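Local coordinates for protein tannase (Lactobacillus plantarum, PDB 3WA7) that hydrolyses the galloyl ester bonds of tannins, as an esterase of the alpha/beta-hydrolase fold, at residues Ala344-Ala347 with Phe348-Asp352. Residues are numbered along the deposited sequence; the frame is centred on the assembly and turned at random.
Sequences AVPA and FDQLD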
ATOM      1  N   ALA A 344     -12.069 -16.014  -3.156  1.00  8.51           N
ATOM      2  CA  ALA A 344     -13.240 -16.726  -2.654  1.00 10.49           C
ATOM      3  C   ALA A 344     -13.795 -16.022  -1.416  1.00 11.94           C
ATOM      4  O   ALA A 344     -13.496 -14.851  -1.181  1.00 11.87           O
ATOM      5  CB  ALA A 344     -12.872 -18.170  -2.323  1.00 12.15           C
ATOM      6  N   VAL A 345     -14.585 -16.739  -0.619  1.00 11.28           N
ATOM      7  CA  VAL A 345     -15.204 -16.155   0.570  1.00  9.55           C
ATOM      8  C   VAL A 345     -14.892 -16.908   1.868  1.00  9.12           C
ATOM      9  O   VAL A 345     -15.089 -18.120   1.949  1.00 10.79           O
ATOM     10  CB  VAL A 345     -16.745 -16.113   0.404  1.00  9.97           C
ATOM     11  CG1 VAL A 345     -17.380 -15.357   1.563  1.00  9.96           C
ATOM     12  CG2 VAL A 345     -17.107 -15.470  -0.922  1.00  9.47           C
ATOM     13  N   PRO A 346     -14.374 -16.204   2.891  1.00  8.13           N
ATOM     14  CA  PRO A 346     -14.062 -14.771   2.902  1.00  7.88           C
ATOM     15  C   PRO A 346     -12.780 -14.562   2.099  1.00  9.13           C
ATOM     16  O   PRO A 346     -11.925 -15.448   2.058  1.00  9.96           O
ATOM     17  CB  PRO A 346     -13.862 -14.468   4.388  1.00  7.79           C
ATOM     18  CG  PRO A 346     -14.685 -15.523   5.080  1.00  8.12           C
ATOM     19  CD  PRO A 346     -14.368 -16.742   4.263  1.00  7.60           C
ATOM     20  N   ALA A 347     -12.643 -13.401   1.468  1.00  7.66           N
ATOM     21  CA  ALA A 347     -11.462 -13.119   0.656  1.00  7.45           C
ATOM     22  C   ALA A 347     -10.192 -12.847   1.459  1.00  7.23           C
ATOM     23  O   ALA A 347      -9.084 -13.079   0.966  1.00  7.78           O
ATOM     24  CB  ALA A 347     -11.743 -11.934  -0.278  1.00  6.02           C
ATOM     25  N   PHE A 348     -10.345 -12.362   2.688  1.00  6.47           N
ATOM     26  CA  PHE A 348      -9.192 -12.040   3.521  1.00  6.28           C
ATOM     27  C   PHE A 348      -9.091 -12.881   4.789  1.00  6.54           C
ATOM     28  O   PHE A 348      -8.051 -13.483   5.055  1.00  8.12           O
ATOM     29  CB  PHE A 348      -9.203 -10.548   3.872  1.00  5.76           C
ATOM     30  CG  PHE A 348      -9.116  -9.650   2.664  1.00  6.71           C
ATOM     31  CD1 PHE A 348     -10.233  -9.429   1.863  1.00  7.31           C
ATOM     32  CD2 PHE A 348      -7.900  -9.087   2.287  1.00  8.10           C
ATOM     33  CE1 PHE A 348     -10.141  -8.663   0.698  1.00  5.16           C
ATOM     34  CE2 PHE A 348      -7.795  -8.321   1.124  1.00  8.23           C
ATOM     35  CZ  PHE A 348      -8.918  -8.110   0.328  1.00  7.76           C
ATOM     36  N   ASP A 349     -10.158 -12.926   5.578  1.00  6.74           N
ATOM     37  CA  ASP A 349     -10.113 -13.727   6.792  1.00  6.91           C
ATOM     38  C   ASP A 349     -10.666 -15.118   6.492  1.00  7.48           C
ATOM     39  O   ASP A 349     -11.838 -15.404   6.748  1.00  6.65           O
ATOM     40  CB  ASP A 349     -10.918 -13.066   7.913  1.00  7.43           C
ATOM     41  CG  ASP A 349     -10.599 -13.654   9.276  1.00  6.57           C
ATOM     42  OD1 ASP A 349      -9.983 -14.738   9.322  1.00  6.98           O
ATOM     43  OD2 ASP A 349     -10.962 -13.039  10.298  1.00  5.03           O
ATOM     44  N   GLN A 350      -9.817 -15.976   5.932  1.00  8.29           N
ATOM     45  CA  GLN A 350     -10.230 -17.335   5.594  1.00  8.99           C
ATOM     46  C   GLN A 350     -10.600 -18.130   6.839  1.00  8.26           C
ATOM     47  O   GLN A 350      -9.951 -18.011   7.879  1.00  8.41           O
ATOM     48  CB  GLN A 350      -9.123 -18.039   4.811  1.00 11.03           C
ATOM     49  CG  GLN A 350      -9.174 -17.799   3.316  0.60 12.26           C
ATOM     50  CD  GLN A 350     -10.217 -18.666   2.639  0.60 14.62           C
ATOM     51  OE1 GLN A 350     -10.117 -19.893   2.650  0.60 16.08           O
ATOM     52  NE2 GLN A 350     -11.227 -18.034   2.051  0.60 14.82           N
ATOM     53  N   LEU A 351     -11.649 -18.941   6.730  1.00  8.02           N
ATOM     54  CA  LEU A 351     -12.106 -19.723   7.868  1.00  9.46           C
ATOM     55  C   LEU A 351     -11.070 -20.728   8.350  1.00 10.01           C
ATOM     56  O   LEU A 351     -11.073 -21.109   9.524  1.00 10.56           O
ATOM     57  CB  LEU A 351     -13.412 -20.447   7.526  1.00  8.43           C
ATOM     58  CG  LEU A 351     -14.557 -19.549   7.046  1.00 10.43           C
ATOM     59  CD1 LEU A 351     -15.827 -20.384   6.916  1.00 10.55           C
ATOM     60  CD2 LEU A 351     -14.774 -18.401   8.023  1.00  9.29           C
ATOM     61  N   ASP A 352     -10.189 -21.154   7.450  1.00 10.86           N
ATOM     62  CA  ASP A 352      -9.153 -22.116   7.812  1.00 12.51           C
ATOM     63  C   ASP A 352      -7.794 -21.473   8.087  1.00 11.93           C
ATOM     64  O   ASP A 352      -6.789 -22.174   8.200  1.00 11.53           O
ATOM     65  CB  ASP A 352      -9.004 -23.191   6.726  1.00 13.45           C
ATOM     66  CG  ASP A 352      -8.674 -22.614   5.361  1.00 17.36           C
ATOM     67  OD1 ASP A 352      -8.352 -21.411   5.268  1.00 16.97           O
ATOM     68  OD2 ASP A 352      -8.728 -23.378   4.371  1.00 19.42           O
TER
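Gln350 turns its side-chain amide back to Pro346 and gives a hydrogen bond from NE2 to Pro346 O, 2.7 Å long and close to straight (160° at the hydrogen). The acceptor lies nearly in the amide plane, while NE2 sits a little off the carbonyl plane. A bend in the chain at chi2 (-79°) folds the amide back this way; since Gln350 is modelled in two conformers, the bond may hold only part of the time. Pro346, which follows a cis peptide bond, sets its ring against the backbone of Asp349, with CB 3.2 Å from Asp349 O. Leu351 crosses that ring at about a right angle, its CG 4.0 Å from Pro346 CD. Phe348 heads the other way: with CG beside its own backbone N, CD1 comes 3.6 Å from Ala347 CB, and the ring continues to Ala212, Ile206 and a bound glycerol. A serine in place of Phe348 would probably open a gap beside the methyl of Ala347 and leave Ala212 and Ile206 without their aromatic neighbour. Asp213 of helix 209-220 takes the N-H groups of Phe348 and Asp349 on its two carboxylate oxygens. Gln350 N reaches Phe348 O in a weak bond that closes an inverse gamma turn centred on Asp349, just after the cis-proline in the insertion between sheet strands 199-203 and 410-414.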